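Local structure of lactaldehyde dehydrogenase (Methanocaldococcus jannaschii, 3PQA) at residues F125-P130 against N456-I461; D255-V260 against I292-N297. The protein oxidises lactaldehyde to lactate with NAD as the preferred cofactor, a step in the biosynthesis of coenzyme F420. All blocks are in the same frame, centred on the assembly; numbering follows the deposited sequence.

Interaction 1: residues F125-P130 against N456-I461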
ATOM      1  N   PHE B 125       7.400   5.654 -12.250  1.00  9.93           N
ATOM      2  CA  PHE B 125       6.362   5.991 -11.290  1.00 10.99           C
ATOM      3  C   PHE B 125       4.999   6.121 -11.959  1.00 10.16           C
ATOM      4  O   PHE B 125       4.914   6.252 -13.178  1.00 11.20           O
ATOM      5  CB  PHE B 125       6.730   7.246 -10.468  1.00 13.46           C
ATOM      6  CG  PHE B 125       6.780   8.516 -11.271  1.00 14.14           C
ATOM      7  CD1 PHE B 125       7.908   8.843 -12.033  1.00 13.78           C
ATOM      8  CD2 PHE B 125       5.702   9.395 -11.252  1.00 13.78           C
ATOM      9  CE1 PHE B 125       7.948  10.025 -12.786  1.00 14.24           C
ATOM     10  CE2 PHE B 125       5.737  10.577 -11.993  1.00 14.23           C
ATOM     11  CZ  PHE B 125       6.863  10.892 -12.755  1.00 13.89           C
ATOM     12  N   THR B 126       3.950   6.078 -11.157  1.00 10.13           N
ATOM     13  CA  THR B 126       2.585   6.156 -11.683  1.00 10.19           C
ATOM     14  C   THR B 126       1.945   7.502 -11.371  1.00 10.46           C
ATOM     15  O   THR B 126       2.373   8.219 -10.475  1.00 10.11           O
ATOM     16  CB  THR B 126       1.690   5.033 -11.121  1.00 10.82           C
ATOM     17  OG1 THR B 126       1.611   5.137  -9.681  1.00 11.59           O
ATOM     18  CG2 THR B 126       2.245   3.665 -11.499  1.00 11.77           C
ATOM     19  N   ARG B 127       0.916   7.838 -12.148  1.00 11.03           N
ATOM     20  CA  ARG B 127       0.146   9.056 -11.980  1.00 11.26           C
ATOM     21  C   ARG B 127      -1.279   8.678 -12.362  1.00 12.48           C
ATOM     22  O   ARG B 127      -1.477   7.995 -13.365  1.00 13.58           O
ATOM     23  CB  ARG B 127       0.709  10.134 -12.905  1.00 13.65           C
ATOM     24  CG  ARG B 127      -0.119  11.392 -13.070  1.00 14.52           C
ATOM     25  CD  ARG B 127       0.623  12.374 -13.985  1.00 14.46           C
ATOM     26  NE  ARG B 127      -0.203  13.527 -14.355  1.00 15.04           N
ATOM     27  CZ  ARG B 127      -0.331  14.625 -13.618  1.00 14.89           C
ATOM     28  NH1 ARG B 127       0.308  14.732 -12.452  1.00 15.34           N
ATOM     29  NH2 ARG B 127      -1.104  15.617 -14.034  1.00 15.39           N
ATOM     30  N   ARG B 128      -2.254   9.070 -11.547  1.00 12.20           N
ATOM     31  CA  ARG B 128      -3.659   8.835 -11.870  1.00 13.23           C
ATOM     32  C   ARG B 128      -4.165  10.087 -12.603  1.00 12.81           C
ATOM     33  O   ARG B 128      -3.843  11.203 -12.207  1.00 13.23           O
ATOM     34  CB  ARG B 128      -4.495   8.560 -10.602  1.00 17.81           C
ATOM     35  CG  ARG B 128      -4.149   7.306  -9.760  1.00 20.89           C
ATOM     36  CD  ARG B 128      -4.183   6.019 -10.550  1.00 19.33           C
ATOM     37  NE  ARG B 128      -4.117   4.771  -9.765  1.00 21.44           N
ATOM     38  CZ  ARG B 128      -3.018   4.089  -9.409  1.00 20.07           C
ATOM     39  NH1 ARG B 128      -1.779   4.523  -9.663  1.00 21.52           N
ATOM     40  NH2 ARG B 128      -3.165   2.937  -8.758  1.00 21.70           N
ATOM     41  N   GLU B 129      -4.915   9.895 -13.685  1.00 11.91           N
ATOM     42  CA  GLU B 129      -5.530  11.008 -14.431  1.00 10.93           C
ATOM     43  C   GLU B 129      -7.009  10.719 -14.668  1.00  9.88           C
ATOM     44  O   GLU B 129      -7.404   9.561 -14.680  1.00  9.90           O
ATOM     45  CB  GLU B 129      -4.811  11.232 -15.766  1.00 12.07           C
ATOM     46  CG  GLU B 129      -3.338  11.626 -15.588  1.00 12.96           C
ATOM     47  CD  GLU B 129      -2.642  12.037 -16.871  1.00 12.43           C
ATOM     48  OE1 GLU B 129      -3.181  11.772 -17.967  1.00 13.12           O
ATOM     49  OE2 GLU B 129      -1.532  12.599 -16.767  1.00 13.10           O
ATOM     50  N   PRO B 130      -7.844  11.769 -14.846  1.00  9.92           N
ATOM     51  CA  PRO B 130      -9.277  11.468 -15.031  1.00  9.79           C
ATOM     52  C   PRO B 130      -9.613  10.601 -16.240  1.00  9.59           C
ATOM     53  O   PRO B 130      -8.965  10.700 -17.278  1.00 10.12           O
ATOM     54  CB  PRO B 130      -9.905  12.851 -15.258  1.00 10.13           C
ATOM     55  CG  PRO B 130      -8.766  13.775 -15.602  1.00 10.34           C
ATOM     56  CD  PRO B 130      -7.564  13.218 -14.892  1.00 10.27           C
ATOM     57  N   ASN B 456      -7.505   6.816 -14.759  1.00  8.65           N
ATOM     58  CA  ASN B 456      -6.645   5.908 -15.513  1.00  8.55           C
ATOM     59  C   ASN B 456      -5.223   6.057 -15.016  1.00  9.25           C
ATOM     60  O   ASN B 456      -4.799   7.161 -14.662  1.00 10.53           O
ATOM     61  CB  ASN B 456      -6.681   6.259 -17.002  1.00 10.75           C
ATOM     62  CG  ASN B 456      -8.013   5.933 -17.651  1.00 11.24           C
ATOM     63  OD1 ASN B 456      -8.613   4.884 -17.394  1.00 11.01           O
ATOM     64  ND2 ASN B 456      -8.475   6.835 -18.519  1.00 10.96           N
ATOM     65  N   ILE B 457      -4.484   4.952 -15.006  1.00  9.40           N
ATOM     66  CA  ILE B 457      -3.068   4.999 -14.645  1.00  9.54           C
ATOM     67  C   ILE B 457      -2.238   5.497 -15.832  1.00  9.69           C
ATOM     68  O   ILE B 457      -2.518   5.165 -17.001  1.00 10.44           O
ATOM     69  CB  ILE B 457      -2.542   3.623 -14.163  1.00 10.69           C
ATOM     70  CG1 ILE B 457      -3.246   3.204 -12.870  1.00 10.73           C
ATOM     71  CG2 ILE B 457      -1.000   3.677 -13.929  1.00 10.72           C
ATOM     72  CD1 ILE B 457      -2.978   1.731 -12.449  1.00 11.08           C
ATOM     73  N   LYS B 458      -1.239   6.321 -15.530  1.00  9.49           N
ATOM     74  CA  LYS B 458      -0.204   6.684 -16.486  1.00 10.10           C
ATOM     75  C   LYS B 458       1.094   6.251 -15.846  1.00  9.91           C
ATOM     76  O   LYS B 458       1.357   6.596 -14.695  1.00 10.45           O
ATOM     77  CB  LYS B 458      -0.182   8.193 -16.761  1.00 12.50           C
ATOM     78  CG  LYS B 458       1.008   8.652 -17.618  1.00 13.51           C
ATOM     79  CD  LYS B 458       0.993  10.159 -17.872  1.00 13.44           C
ATOM     80  CE  LYS B 458      -0.020  10.558 -18.955  1.00 13.64           C
ATOM     81  NZ  LYS B 458      -0.090  12.063 -19.075  1.00 13.80           N
ATOM     82  N   THR B 459       1.881   5.479 -16.587  1.00  9.30           N
ATOM     83  CA  THR B 459       3.200   5.049 -16.125  1.00  8.60           C
ATOM     84  C   THR B 459       4.235   5.913 -16.811  1.00  8.47           C
ATOM     85  O   THR B 459       4.255   6.021 -18.046  1.00  9.16           O
ATOM     86  CB  THR B 459       3.435   3.573 -16.464  1.00  9.71           C
ATOM     87  OG1 THR B 459       2.335   2.804 -15.961  1.00 10.28           O
ATOM     88  CG2 THR B 459       4.778   3.084 -15.868  1.00 10.22           C
ATOM     89  N   ILE B 460       5.085   6.568 -16.021  1.00  8.95           N
ATOM     90  CA  ILE B 460       6.079   7.504 -16.547  1.00  9.60           C
ATOM     91  C   ILE B 460       7.440   6.889 -16.256  1.00  8.35           C
ATOM     92  O   ILE B 460       7.691   6.441 -15.130  1.00  9.01           O
ATOM     93  CB  ILE B 460       5.944   8.909 -15.897  1.00 11.82           C
ATOM     94  CG1 ILE B 460       4.550   9.489 -16.184  1.00 12.60           C
ATOM     95  CG2 ILE B 460       7.037   9.856 -16.407  1.00 12.50           C
ATOM     96  CD1 ILE B 460       4.193  10.727 -15.377  1.00 12.42           C
ATOM     97  N   ILE B 461       8.295   6.835 -17.267  1.00  8.37           N
ATOM     98  CA  ILE B 461       9.619   6.195 -17.124  1.00  9.00           C
ATOM     99  C   ILE B 461      10.663   7.226 -17.488  1.00  9.86           C
ATOM    100  O   ILE B 461      10.695   7.687 -18.627  1.00 10.67           O
ATOM    101  CB  ILE B 461       9.746   4.953 -18.045  1.00  9.64           C
ATOM    102  CG1 ILE B 461       8.654   3.922 -17.743  1.00 10.17           C
ATOM    103  CG2 ILE B 461      11.127   4.314 -17.969  1.00 10.35           C
ATOM    104  CD1 ILE B 461       7.453   4.014 -18.715  1.00  9.74           C
TER
HETATM  105  O   HOH W   1      -2.602  13.720 -19.952  1.00 22.74           O
HETATM  106  O   HOH W   2      -6.994   9.272 -18.832  1.00 17.22           O
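K458 leaves its strand with CG anti to the backbone N and then bends at chi3 (-78°), which carries NZ across to E129, while a chi1 of 67° lays the F125 ring against I460. E129 OE2 is gripped twice: K458 NZ approaches it at 2.8 Å on the syn side, tilted 24° from the carboxylate plane, and R127 NE lies 2.9 Å from it, on the anti lone pair and in the guanidinium plane. K458 NZ also donates to L414 O and A411 O of the second subunit. Were E129 an alanine, R127 and K458, like charges on one face, would probably lose the carboxylate they share. Farther along this face, I460 CB sits over the F125 ring, 4.1 Å from its centroid. On the other face, I457 CG1 lies over one face of the R128 guanidinium, toward its rim, 3.6 Å from R128 CZ; R128 NE is salt-bridged to E452. Paired main-chain bonds at F125–I460, R127–K458 and E129–N456 make this an antiparallel ladder, as in the oligomerisation domain of aldehyde dehydrogenases, and T459 to I461 extend the sheet into the second subunit.

Interaction 2: residues D255-V260 against I292-N297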
ATOM      1  N   ASP B 255     -26.615 -16.076  18.886  1.00 17.36           N
ATOM      2  CA  ASP B 255     -27.313 -15.284  19.893  1.00 18.08           C
ATOM      3  C   ASP B 255     -28.626 -14.795  19.269  1.00 16.67           C
ATOM      4  O   ASP B 255     -28.607 -13.882  18.450  1.00 16.35           O
ATOM      5  CB  ASP B 255     -26.454 -14.090  20.317  1.00 20.33           C
ATOM      6  CG  ASP B 255     -27.121 -13.230  21.390  1.00 21.63           C
ATOM      7  OD1 ASP B 255     -28.351 -13.011  21.339  1.00 20.63           O
ATOM      8  OD2 ASP B 255     -26.400 -12.751  22.292  1.00 20.81           O
ATOM      9  N   LEU B 256     -29.748 -15.387  19.669  1.00 16.94           N
ATOM     10  CA  LEU B 256     -31.030 -15.155  18.988  1.00 18.08           C
ATOM     11  C   LEU B 256     -31.590 -13.747  19.156  1.00 18.12           C
ATOM     12  O   LEU B 256     -32.120 -13.168  18.201  1.00 18.06           O
ATOM     13  CB  LEU B 256     -32.067 -16.200  19.410  1.00 19.83           C
ATOM     14  CG  LEU B 256     -31.870 -17.601  18.827  1.00 21.32           C
ATOM     15  CD1 LEU B 256     -33.160 -18.392  18.954  1.00 20.11           C
ATOM     16  CD2 LEU B 256     -31.412 -17.553  17.374  1.00 20.07           C
ATOM     17  N   ASN B 257     -31.467 -13.197  20.362  1.00 19.03           N
ATOM     18  CA  ASN B 257     -31.868 -11.816  20.627  1.00 21.06           C
ATOM     19  C   ASN B 257     -31.168 -10.840  19.676  1.00 18.70           C
ATOM     20  O   ASN B 257     -31.819  -9.998  19.047  1.00 18.32           O
ATOM     21  CB  ASN B 257     -31.576 -11.429  22.086  1.00 26.38           C
ATOM     22  CG  ASN B 257     -32.600 -11.990  23.071  1.00 28.49           C
ATOM     23  OD1 ASN B 257     -32.302 -12.158  24.252  1.00 27.29           O
ATOM     24  ND2 ASN B 257     -33.809 -12.264  22.599  1.00 27.09           N
ATOM     25  N   LYS B 258     -29.846 -10.973  19.571  1.00 17.76           N
ATOM     26  CA  LYS B 258     -29.030 -10.124  18.694  1.00 18.52           C
ATOM     27  C   LYS B 258     -29.360 -10.339  17.222  1.00 16.35           C
ATOM     28  O   LYS B 258     -29.425  -9.374  16.445  1.00 16.22           O
ATOM     29  CB  LYS B 258     -27.536 -10.373  18.926  1.00 23.02           C
ATOM     30  CG  LYS B 258     -27.102 -10.097  20.352  1.00 25.39           C
ATOM     31  CD  LYS B 258     -25.933  -9.152  20.424  1.00 24.39           C
ATOM     32  CE  LYS B 258     -25.594  -8.825  21.877  1.00 25.65           C
ATOM     33  NZ  LYS B 258     -24.559  -9.750  22.437  1.00 25.15           N
ATOM     34  N   ALA B 259     -29.529 -11.604  16.834  1.00 15.47           N
ATOM     35  CA  ALA B 259     -29.849 -11.925  15.449  1.00 14.83           C
ATOM     36  C   ALA B 259     -31.202 -11.310  15.052  1.00 14.51           C
ATOM     37  O   ALA B 259     -31.332 -10.695  13.990  1.00 14.34           O
ATOM     38  CB  ALA B 259     -29.847 -13.413  15.227  1.00 14.97           C
ATOM     39  N   VAL B 260     -32.195 -11.457  15.922  1.00 14.38           N
ATOM     40  CA  VAL B 260     -33.513 -10.885  15.666  1.00 15.04           C
ATOM     41  C   VAL B 260     -33.440  -9.363  15.507  1.00 15.14           C
ATOM     42  O   VAL B 260     -33.979  -8.817  14.540  1.00 15.24           O
ATOM     43  CB  VAL B 260     -34.536 -11.289  16.755  1.00 15.78           C
ATOM     44  CG1 VAL B 260     -35.831 -10.509  16.602  1.00 16.98           C
ATOM     45  CG2 VAL B 260     -34.801 -12.789  16.679  1.00 16.96           C
ATOM     46  N   ILE B 292     -38.490 -17.688  14.674  1.00 17.91           N
ATOM     47  CA  ILE B 292     -39.659 -17.148  13.980  1.00 19.51           C
ATOM     48  C   ILE B 292     -40.592 -16.392  14.940  1.00 18.91           C
ATOM     49  O   ILE B 292     -41.008 -15.278  14.650  1.00 18.29           O
ATOM     50  CB  ILE B 292     -40.402 -18.231  13.166  1.00 21.85           C
ATOM     51  CG1 ILE B 292     -39.556 -18.653  11.955  1.00 22.28           C
ATOM     52  CG2 ILE B 292     -41.779 -17.723  12.723  1.00 22.34           C
ATOM     53  CD1 ILE B 292     -39.997 -19.972  11.274  1.00 22.28           C
ATOM     54  N   GLU B 293     -40.894 -16.992  16.087  1.00 19.58           N
ATOM     55  CA  GLU B 293     -41.750 -16.341  17.074  1.00 21.89           C
ATOM     56  C   GLU B 293     -41.167 -14.989  17.507  1.00 20.34           C
ATOM     57  O   GLU B 293     -41.880 -13.979  17.532  1.00 19.96           O
ATOM     58  CB  GLU B 293     -41.975 -17.247  18.293  1.00 26.29           C
ATOM     59  CG  GLU B 293     -42.901 -16.642  19.330  1.00 30.15           C
ATOM     60  CD  GLU B 293     -42.867 -17.359  20.673  1.00 27.85           C
ATOM     61  OE1 GLU B 293     -43.631 -16.949  21.560  1.00 30.44           O
ATOM     62  OE2 GLU B 293     -42.075 -18.305  20.854  1.00 30.29           O
ATOM     63  N   MET B 294     -39.872 -14.970  17.831  1.00 19.47           N
ATOM     64  CA  MET B 294     -39.205 -13.743  18.269  1.00 19.55           C
ATOM     65  C   MET B 294     -39.217 -12.683  17.151  1.00 17.85           C
ATOM     66  O   MET B 294     -39.476 -11.506  17.400  1.00 17.18           O
ATOM     67  CB  MET B 294     -37.760 -14.020  18.735  1.00 21.87           C
ATOM     68  CG  MET B 294     -37.615 -14.954  19.958  1.00 23.15           C
ATOM     69  SD  MET B 294     -35.928 -15.612  20.211  1.00 22.30           S
ATOM     70  CE  MET B 294     -35.070 -14.125  20.660  1.00 23.26           C
ATOM     71  N   PHE B 295     -38.954 -13.118  15.920  1.00 16.36           N
ATOM     72  CA  PHE B 295     -38.844 -12.222  14.770  1.00 15.89           C
ATOM     73  C   PHE B 295     -40.195 -11.603  14.389  1.00 15.54           C
ATOM     74  O   PHE B 295     -40.296 -10.397  14.208  1.00 16.21           O
ATOM     75  CB  PHE B 295     -38.216 -12.982  13.603  1.00 16.60           C
ATOM     76  CG  PHE B 295     -37.923 -12.131  12.394  1.00 17.05           C
ATOM     77  CD1 PHE B 295     -36.915 -11.166  12.423  1.00 16.68           C
ATOM     78  CD2 PHE B 295     -38.638 -12.326  11.223  1.00 16.71           C
ATOM     79  CE1 PHE B 295     -36.640 -10.397  11.291  1.00 17.07           C
ATOM     80  CE2 PHE B 295     -38.375 -11.574  10.084  1.00 17.09           C
ATOM     81  CZ  PHE B 295     -37.375 -10.600  10.117  1.00 16.65           C
ATOM     82  N   VAL B 296     -41.234 -12.432  14.303  1.00 15.66           N
ATOM     83  CA  VAL B 296     -42.592 -11.939  14.039  1.00 16.53           C
ATOM     84  C   VAL B 296     -43.043 -10.944  15.126  1.00 16.56           C
ATOM     85  O   VAL B 296     -43.564  -9.871  14.816  1.00 16.39           O
ATOM     86  CB  VAL B 296     -43.593 -13.115  13.906  1.00 17.34           C
ATOM     87  CG1 VAL B 296     -45.031 -12.618  13.916  1.00 17.74           C
ATOM     88  CG2 VAL B 296     -43.310 -13.925  12.635  1.00 17.65           C
ATOM     89  N   ASN B 297     -42.798 -11.285  16.393  1.00 17.16           N
ATOM     90  CA  ASN B 297     -43.198 -10.432  17.522  1.00 18.68           C
ATOM     91  C   ASN B 297     -42.593  -9.033  17.493  1.00 18.53           C
ATOM     92  O   ASN B 297     -43.268  -8.061  17.821  1.00 18.38           O
ATOM     93  CB  ASN B 297     -42.899 -11.102  18.868  1.00 20.41           C
ATOM     94  CG  ASN B 297     -43.915 -12.157  19.226  1.00 20.08           C
ATOM     95  OD1 ASN B 297     -44.918 -12.327  18.530  1.00 20.72           O
ATOM     96  ND2 ASN B 297     -43.665 -12.879  20.315  1.00 20.78           N
TER
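V260 and M294 meet where two helices, 256-268 and 288-300, pack beside one another in the alpha/beta catalytic domain. The first helix makes the beta-alpha-beta crossover between parallel strands 246-250 and 278-284, and the second follows directly. Their short segments run in roughly the same direction, 41° apart, with axes 9.9 Å from each other at closest.

The contact is chiefly apolar. The two branches of V260 divide the work: CG2 rests 3.8 Å from M294 CB, while CG1 lies 3.9 Å from F295 CA. M294 spans the gap with its whole chain, crossing L256 at about a right angle; the bend at chi3 (68°) turns its methyl group toward the first turn of the opposite helix. There CE is 3.9 Å from L256 CB, and SD is 4.1 Å from L256 CD1. The F295 ring has the carbonyl O of V260 near its plane at one edge, and packs on L263 and I264 of helix 256-268, on I355 of strand 350-357 and on I376 of strand 373-379.

The polar interactions belong to the start of the first helix: D255, the residue just before it, is the N-cap, and a salt bridge of 3.5 Å links D255 OD2 to K258 NZ; the capping bond runs from K258 N to D255 OD1 at 3.1 Å, with the donor 51° out of the carboxylate plane.

How the interactions relate
The two contacts lie on opposite sides of the chain's centre, 52 Å apart between centres and about 38 Å between nearest atoms, and share no helix or strand. Along the chain, 125-130 comes first, then both segments of interaction 2, and finally 456-461, so interaction 1 joins parts of the chain more than 300 residues apart whereas interaction 2 is comparatively local. They belong to different sheet systems: interaction 1 to the sheet containing strands 122-138 and 455-463, interaction 2 to helices packed beside the sheet with strands 246-250 and 278-284. Interaction 1 borders other subunits of the homotetramer; interaction 2 touches none, and joins two helices of one subunit, in its catalytic domain.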